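Local coordinates for putative branched chain amino acid ABC transporter, periplasmic amino acid-binding protein (Brucella ovis, PDB 4XFK), which is a component of an amino-acid transport system, probably the periplasmic protein that binds leucine, isoleucine, valine, threonine and alanine for an ABC transporter, at residues L155-A159 and I183-D189. The protein carries 1 engineered substitution. Sequence-based numbering, arbitrary orientation.
Sequences LGERA and IGYEVVD
Tyr185 lies between Leu155 and Ala159 on the packed side of this parallel strand pairing, where strand 158-164 starts alongside strand 186-193. CD2 of Leu155 reaches the ring edge near its plane, 4.0 Å from CD2 of Tyr185, and meets CG2 of Ile183 at 3.7 Å, the two aliphatic side chains crossing at about a right angle. On the other flank of the ring, CB of Ala159 sits 4.0 Å from CD1 of Tyr185. With chi1 at 49°, the tyrosine CG stands between its own backbone N and carbonyl carbon, which carries the ring across to both neighbours; the hydroxyl is hydrogen-bonded to the backbone carbonyl of Val176, and Phe217 of strand 215-218, the other neighbour of strand 158-164, meets the ring obliquely.

Three backbone hydrogen bonds set the register. Glu186 N donates to Glu157 O (2.7 Å), the donor tilted 26° from the carbonyl plane. Ala159 then uses both its polar backbone atoms, its N donating to Glu186 O and its O accepting from Val188 N at 2.9 Å. Ahead of the strands, a water lies 2.8 Å from Leu155 O.

The face bearing Arg158 and Glu186 is more open to solvent, though Val188 packs closely there: its CG2 rests over the centre of the Arg158 guanidinium, 3.5 Å from Arg158 CZ, after a bend at chi3 (68°) in the arginine chain. NE and NH2 are hydrogen-bonded to the backbone carbonyls of Asn212 and Ala211, respectively. The exposed Glu186 keeps OE1 4.6 Å from Arg158 NH1, not in contact.

This closes a right-handed beta-alpha-beta crossover through helix 167-184, in a lobe of the periplasmic-binding-protein fold. Backbone bonds and apolar packing thus hold the pairing; the nearby opposite charges probably add only a weak, solvent-screened attraction.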
loop_
_atom_site.group_PDB
_atom_site.type_symbol
_atom_site.label_atom_id
_atom_site.label_comp_id
_atom_site.label_asym_id
_atom_site.label_seq_id
_atom_site.Cartn_x
_atom_site.Cartn_y
_atom_site.Cartn_z
ATOM N N LEU A 155 -13.986 -6.336 -18.670
ATOM C CA LEU A 155 -14.647 -6.888 -17.492
ATOM C C LEU A 155 -15.881 -7.707 -17.895
ATOM O O LEU A 155 -16.902 -7.152 -18.310
ATOM C CB LEU A 155 -15.070 -5.758 -16.556
ATOM C CG LEU A 155 -15.698 -6.163 -15.223
ATOM C CD1 LEU A 155 -14.665 -6.800 -14.299
ATOM C CD2 LEU A 155 -16.357 -4.964 -14.556
ATOM N N GLY A 156 -15.790 -9.026 -17.777
ATOM C CA GLY A 156 -16.918 -9.893 -18.073
ATOM C C GLY A 156 -17.979 -9.851 -16.987
ATOM O O GLY A 156 -17.794 -9.216 -15.948
ATOM N N GLU A 157 -19.094 -10.537 -17.215
ATOM C CA GLU A 157 -20.226 -10.461 -16.298
ATOM C C GLU A 157 -20.100 -11.351 -15.074
ATOM O O GLU A 157 -20.854 -11.188 -14.119
ATOM C CB GLU A 157 -21.534 -10.820 -17.008
ATOM C CG GLU A 157 -21.863 -9.961 -18.215
ATOM C CD GLU A 157 -21.322 -10.540 -19.505
ATOM O OE1 GLU A 157 -20.386 -11.365 -19.441
ATOM O OE2 GLU A 157 -21.843 -10.177 -20.581
ATOM N N ARG A 158 -19.166 -12.299 -15.104
ATOM C CA ARG A 158 -19.058 -13.275 -14.029
ATOM C C ARG A 158 -17.716 -13.175 -13.321
ATOM O O ARG A 158 -16.663 -13.141 -13.963
ATOM C CB ARG A 158 -19.267 -14.690 -14.566
ATOM C CG ARG A 158 -20.699 -14.965 -15.020
ATOM C CD ARG A 158 -20.842 -16.327 -15.682
ATOM N NE ARG A 158 -20.655 -17.451 -14.765
ATOM C CZ ARG A 158 -21.614 -17.964 -14.002
ATOM N NH1 ARG A 158 -22.834 -17.444 -14.024
ATOM N NH2 ARG A 158 -21.351 -18.994 -13.207
ATOM N N ALA A 159 -17.754 -13.137 -11.995
ATOM C CA ALA A 159 -16.537 -12.954 -11.221
ATOM C C ALA A 159 -16.470 -13.891 -10.025
ATOM O O ALA A 159 -17.495 -14.339 -9.503
ATOM C CB ALA A 159 -16.413 -11.512 -10.762
ATOM N N ILE A 183 -21.003 -1.638 -10.889
ATOM C CA ILE A 183 -19.979 -1.818 -11.905
ATOM C C ILE A 183 -20.396 -2.872 -12.932
ATOM O O ILE A 183 -20.188 -2.693 -14.130
ATOM C CB ILE A 183 -18.605 -2.088 -11.284
ATOM C CG1 ILE A 183 -18.258 -0.943 -10.325
ATOM C CG2 ILE A 183 -17.552 -2.207 -12.369
ATOM C CD1 ILE A 183 -16.845 -0.979 -9.767
ATOM N N GLY A 184 -21.012 -3.955 -12.478
ATOM C CA GLY A 184 -21.610 -4.887 -13.415
ATOM C C GLY A 184 -20.973 -6.246 -13.559
ATOM O O GLY A 184 -20.639 -6.688 -14.663
ATOM N N TYR A 185 -20.824 -6.930 -12.440
ATOM C CA TYR A 185 -20.445 -8.326 -12.470
ATOM C C TYR A 185 -21.257 -9.034 -11.403
ATOM O O TYR A 185 -21.748 -8.404 -10.464
ATOM C CB TYR A 185 -18.938 -8.497 -12.237
ATOM C CG TYR A 185 -18.418 -7.733 -11.039
ATOM C CD1 TYR A 185 -18.474 -8.283 -9.766
ATOM C CD2 TYR A 185 -17.876 -6.456 -11.179
ATOM C CE1 TYR A 185 -18.016 -7.591 -8.661
ATOM C CE2 TYR A 185 -17.411 -5.754 -10.080
ATOM C CZ TYR A 185 -17.483 -6.327 -8.827
ATOM O OH TYR A 185 -17.031 -5.634 -7.731
ATOM N N GLU A 186 -21.432 -10.335 -11.570
ATOM C CA GLU A 186 -22.020 -11.147 -10.526
ATOM C C GLU A 186 -20.897 -11.880 -9.818
ATOM O O GLU A 186 -20.055 -12.505 -10.466
ATOM C CB GLU A 186 -23.007 -12.150 -11.118
ATOM C CG GLU A 186 -23.664 -13.046 -10.079
ATOM C CD GLU A 186 -24.524 -14.135 -10.685
ATOM O OE1 GLU A 186 -25.002 -13.970 -11.830
ATOM O OE2 GLU A 186 -24.718 -15.160 -10.003
ATOM N N VAL A 187 -20.874 -11.793 -8.494
ATOM C CA VAL A 187 -19.929 -12.580 -7.721
ATOM C C VAL A 187 -20.521 -13.981 -7.588
ATOM O O VAL A 187 -21.324 -14.256 -6.692
ATOM C CB VAL A 187 -19.624 -11.942 -6.346
ATOM C CG1 VAL A 187 -18.578 -12.751 -5.604
ATOM C CG2 VAL A 187 -19.130 -10.510 -6.532
ATOM N N VAL A 188 -20.141 -14.849 -8.522
ATOM C CA VAL A 188 -20.713 -16.191 -8.638
ATOM C C VAL A 188 -20.388 -17.036 -7.417
ATOM O O VAL A 188 -21.223 -17.802 -6.927
ATOM C CB VAL A 188 -20.177 -16.902 -9.899
ATOM C CG1 VAL A 188 -20.584 -18.371 -9.917
ATOM C CG2 VAL A 188 -20.665 -16.195 -11.150
ATOM N N ASP A 189 -19.159 -16.899 -6.932
ATOM C CA ASP A 189 -18.723 -17.652 -5.773
ATOM C C ASP A 189 -17.591 -16.879 -5.124
ATOM O O ASP A 189 -17.003 -15.992 -5.744
ATOM C CB ASP A 189 -18.280 -19.061 -6.195
ATOM C CG ASP A 189 -18.292 -20.054 -5.049
ATOM O OD1 ASP A 189 -18.717 -19.683 -3.934
ATOM O OD2 ASP A 189 -17.887 -21.218 -5.271
HETATM O O HOH W 1 -19.151 -6.731 -16.712
#